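PDB 6R3W: UPF0678 fatty acid-binding protein-like protein ERS007657_00996 from Mycobacterium tuberculosis, which binds one heme b in a wide cleft of its beta-barrel and probably converts peroxynitrite to nitrate, so detoxifying reactive nitrogen species. Local coordinates for residues G25-I30 with R146-P151; R31-L36 with D154-V159. All coordinates share one frame; numbering follows the deposited sequence. Where two conformers were deposited one is given.

Contact 1 of 2, residues G25-I30 with R146-P151; sequences GKYPTI and RAVGQP. With HEM (protoporphyrin IX containing Fe), chain B.
CG of Tyr-27 is turned some way from anti to the backbone N (chi1 -144°), carrying the ring across to the turn at 147-150, while the chain of Gln-150 bends at chi2 (-57°) to meet it. Two loops at the heme-cleft end of the nitrobindin beta-barrel pack here: a type I turn, Tyr-27 to Ile-30, and the type I' hairpin turn from Ala-147 to Gln-150, which leads from the end of strand 138-147 into the weakly bonded strand about 150-151. A tyrosine suits this place because its long flat ring lies buried between the loops while its hydroxyl is hydrogen-bonded to the carbonyl of Met-145. Ala-147 O and Val-148 CG2 meet the ring at its edge, and Pro-28 CD sits over one face, toward the rim. Gln-150 crosses the ring obliquely, its CG 3.6 Å from Tyr-27 CE2 and its amide plane nearly perpendicular to the ring. A nearly straight hydrogen bond of 3.0 Å from Gln-150 NE2 to Val-148 O, close to the amide plane, holds that amide to its own turn. Its OE1 lies 3.6 Å from Pro-28 CB. Val-148, branched and apolar, uses one methyl twice, CG2 being 3.9 Å from Tyr-27 CE2 and 3.7 Å from the propionate oxygen HEM O2D. Ile-30 packs its CD1 against the root of the other propionate, 3.7 Å from HEM CAA. Thr-29 suits the rim, with a methyl for the protein and a hydroxyl for the heme: CG2 rests 3.9 Å from Gln-150 NE2, while OG1 donates a 2.6 Å hydrogen bond to HEM O2D.

Contact 2 of 2, residues R31-L36 with D154-V159; sequences RPFEYL and DHLAAV. With HEM (protoporphyrin IX containing Fe), chain B.
Phe-33 and Leu-156 meet on the His-155 side of the heme, Leu-156 CD2 lying 3.7 Å from Phe-33 CZ at the edge of the ring. In this tightly packed part, strands 33-42 and 153-162 of the barrel face the porphyrin together. A classic beta bulge, in which His-155 and Leu-156 both face Leu-143, lets two successive residues reach the heme. CG of Phe-33 stands between the backbone N and the carbonyl carbon (chi1 59°), which lays the flat, apolar ring against the porphyrin, CZ 3.4 Å from HEM CHB. Phe-33 CZ also lies 3.8 Å from His-155 CE1, the rings being oblique with planes 67° apart. Leu-156 spreads both methyls along the porphyrin, CD1 being 3.5 Å from HEM CHC. Tyr-35 crosses Leu-156 at about a right angle and turns one face to the vinyl carbon HEM CBB. The small methyl of Ala-158 lets the phenol oxygen come close, Tyr-35 OH being 3.6 Å from Ala-158 CB; that hydroxyl is hydrogen-bonded to Tyr-141. The outer side is looser: Ala-157 directs its methyl away from strand 33-36. His-155 NE2 binds the iron at 2.2 Å, opposite a water. The bond from ND1 to Lys-26 O helps to set the rotation of the imidazole and would be expected to strengthen its donation to the iron.

From the N terminus, strand 17-25 leads into the loop of contact 1, and the chain runs straight on into residues 31-36, which begin strand 33-42, the first side of contact 2. Most of the barrel follows before strand 138-147 brings in residues 146-151, closing the long loop of contact 1; strand 153-162 then closes that of contact 2. The two loops therefore cross, since their segments alternate along the chain. Around a single heme, contact 1 packs the loop between the first two strands against the turn after strand 138-147, at the propionate end, and contact 2 sets strand 33-42 against strand 153-162, on the His-155 side. A backbone pairing of Gly-25 with Phe-33 also links them directly.

Contact 1 of 2, residues G25-I30 with R146-P151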
loop_
_atom_site.group_PDB
_atom_site.type_symbol
_atom_site.label_atom_id
_atom_site.label_comp_id
_atom_site.label_asym_id
_atom_site.label_seq_id
_atom_site.Cartn_x
_atom_site.Cartn_y
_atom_site.Cartn_z
ATOM N N GLY A 25 3.382 -2.121 13.709
ATOM C CA GLY A 25 2.706 -3.347 13.295
ATOM C C GLY A 25 2.783 -4.439 14.318
ATOM O O GLY A 25 3.488 -4.308 15.344
ATOM N N LYS A 26 2.075 -5.498 14.024
ATOM C CA LYS A 26 1.854 -6.592 14.969
ATOM C C LYS A 26 1.231 -7.757 14.215
ATOM O O LYS A 26 0.744 -7.575 13.080
ATOM C CB LYS A 26 0.970 -6.113 16.127
ATOM C CG LYS A 26 -0.435 -5.649 15.749
ATOM C CD LYS A 26 -1.338 -5.449 16.979
ATOM C CE LYS A 26 -2.717 -4.940 16.632
ATOM N NZ LYS A 26 -2.764 -3.469 16.652
ATOM N N TYR A 27 1.241 -8.908 14.846
ATOM C CA TYR A 27 0.452 -10.073 14.406
ATOM C C TYR A 27 0.513 -11.101 15.513
ATOM O O TYR A 27 1.473 -11.126 16.276
ATOM C CB TYR A 27 0.974 -10.669 13.091
ATOM C CG TYR A 27 -0.114 -11.198 12.189
ATOM C CD1 TYR A 27 -1.138 -10.372 11.741
ATOM C CD2 TYR A 27 -0.148 -12.525 11.805
ATOM C CE1 TYR A 27 -2.174 -10.857 10.957
ATOM C CE2 TYR A 27 -1.188 -13.031 11.031
ATOM C CZ TYR A 27 -2.214 -12.197 10.606
ATOM O OH TYR A 27 -3.262 -12.698 9.872
ATOM N N PRO A 28 -0.464 -12.015 15.626
ATOM C CA PRO A 28 -0.489 -12.871 16.804
ATOM C C PRO A 28 0.744 -13.776 16.913
ATOM O O PRO A 28 1.046 -14.264 17.996
ATOM C CB PRO A 28 -1.767 -13.669 16.613
ATOM C CG PRO A 28 -2.674 -12.707 15.927
ATOM C CD PRO A 28 -1.771 -11.980 14.958
ATOM N N THR A 29 1.389 -14.033 15.788
ATOM C CA THR A 29 2.473 -15.030 15.688
ATOM C C THR A 29 3.847 -14.381 15.897
ATOM O O THR A 29 4.852 -15.113 15.859
ATOM C CB THR A 29 2.418 -15.711 14.321
ATOM O OG1 THR A 29 2.393 -14.654 13.356
ATOM C CG2 THR A 29 1.219 -16.611 14.165
ATOM N N ILE A 30 3.887 -13.060 16.087
ATOM C CA ILE A 30 5.163 -12.294 16.119
ATOM C C ILE A 30 5.136 -11.315 17.280
ATOM O O ILE A 30 4.073 -11.100 17.871
ATOM C CB ILE A 30 5.421 -11.558 14.794
ATOM C CG1 ILE A 30 4.420 -10.408 14.593
ATOM C CG2 ILE A 30 5.418 -12.537 13.622
ATOM C CD1 ILE A 30 4.627 -9.590 13.346
ATOM N N ARG A 146 -4.819 -11.730 6.586
ATOM C CA ARG A 146 -5.225 -13.102 6.945
ATOM C C ARG A 146 -4.081 -14.016 6.527
ATOM O O ARG A 146 -3.733 -14.025 5.339
ATOM C CB ARG A 146 -6.522 -13.468 6.221
ATOM C CG ARG A 146 -7.132 -14.801 6.629
ATOM C CD ARG A 146 -8.439 -15.081 5.876
ATOM N NE ARG A 146 -8.209 -15.354 4.460
ATOM C CZ ARG A 146 -9.058 -15.048 3.460
ATOM N NH1 ARG A 146 -10.123 -14.295 3.667
ATOM N NH2 ARG A 146 -8.802 -15.469 2.231
ATOM N N ALA A 147 -3.444 -14.669 7.478
ATOM C CA ALA A 147 -2.197 -15.395 7.212
ATOM C C ALA A 147 -1.902 -16.350 8.362
ATOM O O ALA A 147 -2.335 -16.074 9.479
ATOM C CB ALA A 147 -1.041 -14.438 7.029
ATOM N N VAL A 148 -1.145 -17.393 8.062
ATOM C CA VAL A 148 -0.480 -18.287 9.049
ATOM C C VAL A 148 -1.491 -18.638 10.167
ATOM O O VAL A 148 -1.139 -18.609 11.377
ATOM C CB VAL A 148 0.849 -17.689 9.563
ATOM C CG1 VAL A 148 1.882 -17.613 8.444
ATOM C CG2 VAL A 148 0.682 -16.329 10.232
ATOM N N GLY A 149 -2.703 -19.037 9.771
ATOM C CA GLY A 149 -3.696 -19.602 10.682
ATOM C C GLY A 149 -4.512 -18.566 11.412
ATOM O O GLY A 149 -5.361 -18.959 12.222
ATOM N N GLN A 150 -4.280 -17.283 11.157
ATOM C CA GLN A 150 -4.948 -16.200 11.912
ATOM C C GLN A 150 -6.020 -15.556 11.047
ATOM O O GLN A 150 -5.838 -15.390 9.835
ATOM C CB GLN A 150 -3.941 -15.151 12.370
ATOM C CG GLN A 150 -2.670 -15.740 12.959
ATOM C CD GLN A 150 -2.963 -16.652 14.113
ATOM O OE1 GLN A 150 -3.651 -16.272 15.056
ATOM N NE2 GLN A 150 -2.484 -17.877 14.012
ATOM N N PRO A 151 -7.129 -15.107 11.653
ATOM C CA PRO A 151 -8.163 -14.399 10.909
ATOM C C PRO A 151 -7.669 -13.013 10.458
ATOM O O PRO A 151 -6.763 -12.459 11.061
ATOM C CB PRO A 151 -9.339 -14.314 11.888
ATOM C CG PRO A 151 -8.668 -14.368 13.254
ATOM C CD PRO A 151 -7.477 -15.296 13.071
HETATM C CHA HEM B . 5.916 -10.625 10.036
HETATM C CHB HEM B . 7.258 -6.071 9.301
HETATM C CHC HEM B . 4.345 -5.798 5.405
HETATM C CHD HEM B . 3.388 -10.540 5.884
HETATM C C1A HEM B . 6.529 -9.404 10.156
HETATM C C2A HEM B . 7.537 -9.098 11.133
HETATM C C3A HEM B . 7.913 -7.820 10.913
HETATM C C4A HEM B . 7.140 -7.331 9.827
HETATM C CMA HEM B . 8.983 -7.060 11.644
HETATM C CAA HEM B . 8.073 -10.038 12.188
HETATM C CBA HEM B . 9.504 -10.455 11.870
HETATM C CGA HEM B . 9.553 -11.200 10.579
HETATM O O1A HEM B . 10.268 -10.770 9.650
HETATM O O2A HEM B . 8.920 -12.268 10.450
HETATM C C1B HEM B . 6.529 -5.586 8.199
HETATM C C2B HEM B . 6.676 -4.265 7.675
HETATM C C3B HEM B . 5.821 -4.157 6.592
HETATM C C4B HEM B . 5.204 -5.482 6.439
HETATM C CMB HEM B . 7.596 -3.192 8.211
HETATM C CAB HEM B . 5.514 -2.998 5.724
HETATM C CBB HEM B . 5.560 -1.761 6.177
HETATM C C1C HEM B . 3.863 -7.088 5.170
HETATM C C2C HEM B . 3.057 -7.470 4.076
HETATM C C3C HEM B . 2.850 -8.821 4.178
HETATM C C4C HEM B . 3.453 -9.251 5.413
HETATM C CMC HEM B . 2.556 -6.531 3.027
HETATM C CAC HEM B . 2.190 -9.740 3.225
HETATM C CBC HEM B . 2.404 -9.669 1.906
HETATM C C1D HEM B . 3.951 -10.928 7.094
HETATM C C2D HEM B . 3.866 -12.302 7.610
HETATM C C3D HEM B . 4.568 -12.327 8.744
HETATM C C4D HEM B . 5.081 -10.958 8.959
HETATM C CMD HEM B . 3.191 -13.468 6.941
HETATM C CAD HEM B . 5.099 -13.580 9.383
HETATM C CBD HEM B . 4.237 -14.010 10.479
HETATM C CGD HEM B . 4.766 -15.322 11.067
HETATM O O1D HEM B . 5.907 -15.859 10.869
HETATM O O2D HEM B . 4.016 -15.870 11.748
HETATM N NA HEM B . 6.326 -8.294 9.351
HETATM N NB HEM B . 5.656 -6.269 7.434
HETATM N NC HEM B . 4.064 -8.165 5.993
HETATM N ND HEM B . 4.706 -10.147 7.933
HETATM FE FE HEM B . 5.123 -8.243 7.739
HETATM O O HOH W 1 6.818 -8.781 6.535
#

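Contact 2 of 2, residues R31-L36 with D154-V159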
loop_
_atom_site.group_PDB
_atom_site.type_symbol
_atom_site.label_atom_id
_atom_site.label_comp_id
_atom_site.label_asym_id
_atom_site.label_seq_id
_atom_site.Cartn_x
_atom_site.Cartn_y
_atom_site.Cartn_z
ATOM N N ARG A 31 6.257 -10.656 17.513
ATOM C CA ARG A 31 6.309 -9.546 18.479
ATOM C C ARG A 31 6.008 -8.239 17.759
ATOM O O ARG A 31 6.378 -8.044 16.597
ATOM C CB ARG A 31 7.664 -9.480 19.173
ATOM C CG ARG A 31 7.979 -10.728 19.981
ATOM C CD ARG A 31 7.097 -10.824 21.216
ATOM N NE ARG A 31 7.365 -9.748 22.173
ATOM C CZ ARG A 31 8.394 -9.717 23.019
ATOM N NH1 ARG A 31 9.282 -10.698 23.020
ATOM N NH2 ARG A 31 8.562 -8.677 23.818
ATOM N N PRO A 32 5.387 -7.272 18.450
ATOM C CA PRO A 32 5.126 -5.981 17.835
ATOM C C PRO A 32 6.414 -5.277 17.401
ATOM O O PRO A 32 7.486 -5.529 17.973
ATOM C CB PRO A 32 4.400 -5.184 18.919
ATOM C CG PRO A 32 3.712 -6.260 19.743
ATOM C CD PRO A 32 4.657 -7.450 19.710
ATOM N N PHE A 33 6.271 -4.321 16.501
ATOM C CA PHE A 33 7.440 -3.627 15.930
ATOM C C PHE A 33 7.008 -2.240 15.455
ATOM O O PHE A 33 5.794 -1.950 15.327
ATOM C CB PHE A 33 8.058 -4.435 14.775
ATOM C CG PHE A 33 7.090 -4.706 13.643
ATOM C CD1 PHE A 33 6.875 -3.764 12.638
ATOM C CD2 PHE A 33 6.254 -5.822 13.678
ATOM C CE1 PHE A 33 5.901 -3.967 11.662
ATOM C CE2 PHE A 33 5.273 -6.006 12.706
ATOM C CZ PHE A 33 5.096 -5.078 11.707
ATOM N N GLU A 34 7.995 -1.403 15.173
ATOM C CA GLU A 34 7.745 -0.127 14.473
ATOM C C GLU A 34 8.757 0.056 13.346
ATOM O O GLU A 34 9.770 -0.655 13.319
ATOM C CB GLU A 34 7.716 1.035 15.473
ATOM C CG GLU A 34 8.948 1.152 16.354
ATOM C CD GLU A 34 8.817 2.238 17.403
ATOM O OE1 GLU A 34 7.843 3.032 17.313
ATOM O OE2 GLU A 34 9.735 2.376 18.211
ATOM N N TYR A 35 8.496 1.019 12.485
ATOM C CA TYR A 35 9.283 1.185 11.251
ATOM C C TYR A 35 9.199 2.623 10.768
ATOM O O TYR A 35 8.184 3.310 11.014
ATOM C CB TYR A 35 8.813 0.199 10.169
ATOM C CG TYR A 35 7.364 0.316 9.777
ATOM C CD1 TYR A 35 6.975 1.078 8.694
ATOM C CD2 TYR A 35 6.393 -0.438 10.416
ATOM C CE1 TYR A 35 5.649 1.126 8.285
ATOM C CE2 TYR A 35 5.057 -0.383 10.037
ATOM C CZ TYR A 35 4.685 0.385 8.952
ATOM O OH TYR A 35 3.369 0.393 8.543
ATOM N N LEU A 36 10.222 3.011 10.004
ATOM C CA LEU A 36 10.225 4.211 9.155
ATOM C C LEU A 36 9.905 3.786 7.728
ATOM O O LEU A 36 10.253 2.652 7.351
ATOM C CB LEU A 36 11.592 4.894 9.231
ATOM C CG LEU A 36 12.041 5.291 10.627
ATOM C CD1 LEU A 36 13.404 5.970 10.579
ATOM C CD2 LEU A 36 11.019 6.185 11.291
ATOM N N ASP A 154 -5.463 -6.436 11.848
ATOM C CA ASP A 154 -4.373 -5.459 11.626
ATOM C C ASP A 154 -3.016 -6.170 11.569
ATOM O O ASP A 154 -2.688 -6.951 12.495
ATOM C CB ASP A 154 -4.342 -4.415 12.727
ATOM C CG ASP A 154 -5.414 -3.346 12.598
ATOM O OD1 ASP A 154 -6.223 -3.429 11.639
ATOM O OD2 ASP A 154 -5.468 -2.465 13.479
ATOM N N HIS A 155 -2.187 -5.791 10.605
ATOM C CA HIS A 155 -0.730 -6.063 10.638
ATOM C C HIS A 155 0.052 -4.760 10.689
ATOM O O HIS A 155 1.111 -4.760 11.298
ATOM C CB HIS A 155 -0.271 -6.937 9.446
ATOM C CG HIS A 155 1.200 -7.264 9.400
ATOM N ND1 HIS A 155 1.897 -7.689 10.502
ATOM C CD2 HIS A 155 2.066 -7.374 8.346
ATOM C CE1 HIS A 155 3.154 -7.966 10.149
ATOM N NE2 HIS A 155 3.286 -7.749 8.840
ATOM N N LEU A 156 -0.417 -3.710 10.008
ATOM C CA LEU A 156 0.349 -2.448 9.883
ATOM C C LEU A 156 -0.591 -1.260 10.021
ATOM O O LEU A 156 -1.710 -1.316 9.484
ATOM C CB LEU A 156 1.035 -2.348 8.519
ATOM C CG LEU A 156 1.877 -3.531 8.070
ATOM C CD1 LEU A 156 2.164 -3.393 6.580
ATOM C CD2 LEU A 156 3.176 -3.640 8.865
ATOM N N ALA A 157 -0.013 -0.133 10.393
ATOM C CA ALA A 157 -0.593 1.185 10.052
ATOM C C ALA A 157 0.504 2.237 10.142
ATOM O O ALA A 157 1.407 2.097 10.977
ATOM C CB ALA A 157 -1.751 1.500 10.953
ATOM N N ALA A 158 0.419 3.267 9.314
ATOM C CA ALA A 158 1.476 4.308 9.299
ATOM C C ALA A 158 0.899 5.646 8.906
ATOM O O ALA A 158 -0.206 5.707 8.334
ATOM C CB ALA A 158 2.587 3.922 8.354
ATOM N N VAL A 159 1.656 6.679 9.200
ATOM C CA VAL A 159 1.367 8.057 8.771
ATOM C C VAL A 159 2.608 8.614 8.095
ATOM O O VAL A 159 3.690 8.629 8.714
ATOM C CB VAL A 159 0.924 8.945 9.947
ATOM C CG1 VAL A 159 0.528 10.340 9.451
ATOM C CG2 VAL A 159 -0.197 8.313 10.743
HETATM C CHA HEM B . 5.916 -10.625 10.036
HETATM C CHB HEM B . 7.258 -6.071 9.301
HETATM C CHC HEM B . 4.345 -5.798 5.405
HETATM C CHD HEM B . 3.388 -10.540 5.884
HETATM C C1A HEM B . 6.529 -9.404 10.156
HETATM C C2A HEM B . 7.537 -9.098 11.133
HETATM C C3A HEM B . 7.913 -7.820 10.913
HETATM C C4A HEM B . 7.140 -7.331 9.827
HETATM C CMA HEM B . 8.983 -7.060 11.644
HETATM C CAA HEM B . 8.073 -10.038 12.188
HETATM C CBA HEM B . 9.504 -10.455 11.870
HETATM C CGA HEM B . 9.553 -11.200 10.579
HETATM O O1A HEM B . 10.268 -10.770 9.650
HETATM O O2A HEM B . 8.920 -12.268 10.450
HETATM C C1B HEM B . 6.529 -5.586 8.199
HETATM C C2B HEM B . 6.676 -4.265 7.675
HETATM C C3B HEM B . 5.821 -4.157 6.592
HETATM C C4B HEM B . 5.204 -5.482 6.439
HETATM C CMB HEM B . 7.596 -3.192 8.211
HETATM C CAB HEM B . 5.514 -2.998 5.724
HETATM C CBB HEM B . 5.560 -1.761 6.177
HETATM C C1C HEM B . 3.863 -7.088 5.170
HETATM C C2C HEM B . 3.057 -7.470 4.076
HETATM C C3C HEM B . 2.850 -8.821 4.178
HETATM C C4C HEM B . 3.453 -9.251 5.413
HETATM C CMC HEM B . 2.556 -6.531 3.027
HETATM C CAC HEM B . 2.190 -9.740 3.225
HETATM C CBC HEM B . 2.404 -9.669 1.906
HETATM C C1D HEM B . 3.951 -10.928 7.094
HETATM C C2D HEM B . 3.866 -12.302 7.610
HETATM C C3D HEM B . 4.568 -12.327 8.744
HETATM C C4D HEM B . 5.081 -10.958 8.959
HETATM C CMD HEM B . 3.191 -13.468 6.941
HETATM C CAD HEM B . 5.099 -13.580 9.383
HETATM C CBD HEM B . 4.237 -14.010 10.479
HETATM C CGD HEM B . 4.766 -15.322 11.067
HETATM O O1D HEM B . 5.907 -15.859 10.869
HETATM O O2D HEM B . 4.016 -15.870 11.748
HETATM N NA HEM B . 6.326 -8.294 9.351
HETATM N NB HEM B . 5.656 -6.269 7.434
HETATM N NC HEM B . 4.064 -8.165 5.993
HETATM N ND HEM B . 4.706 -10.147 7.933
HETATM FE FE HEM B . 5.123 -8.243 7.739
HETATM O O HOH W 1 6.818 -8.781 6.535
#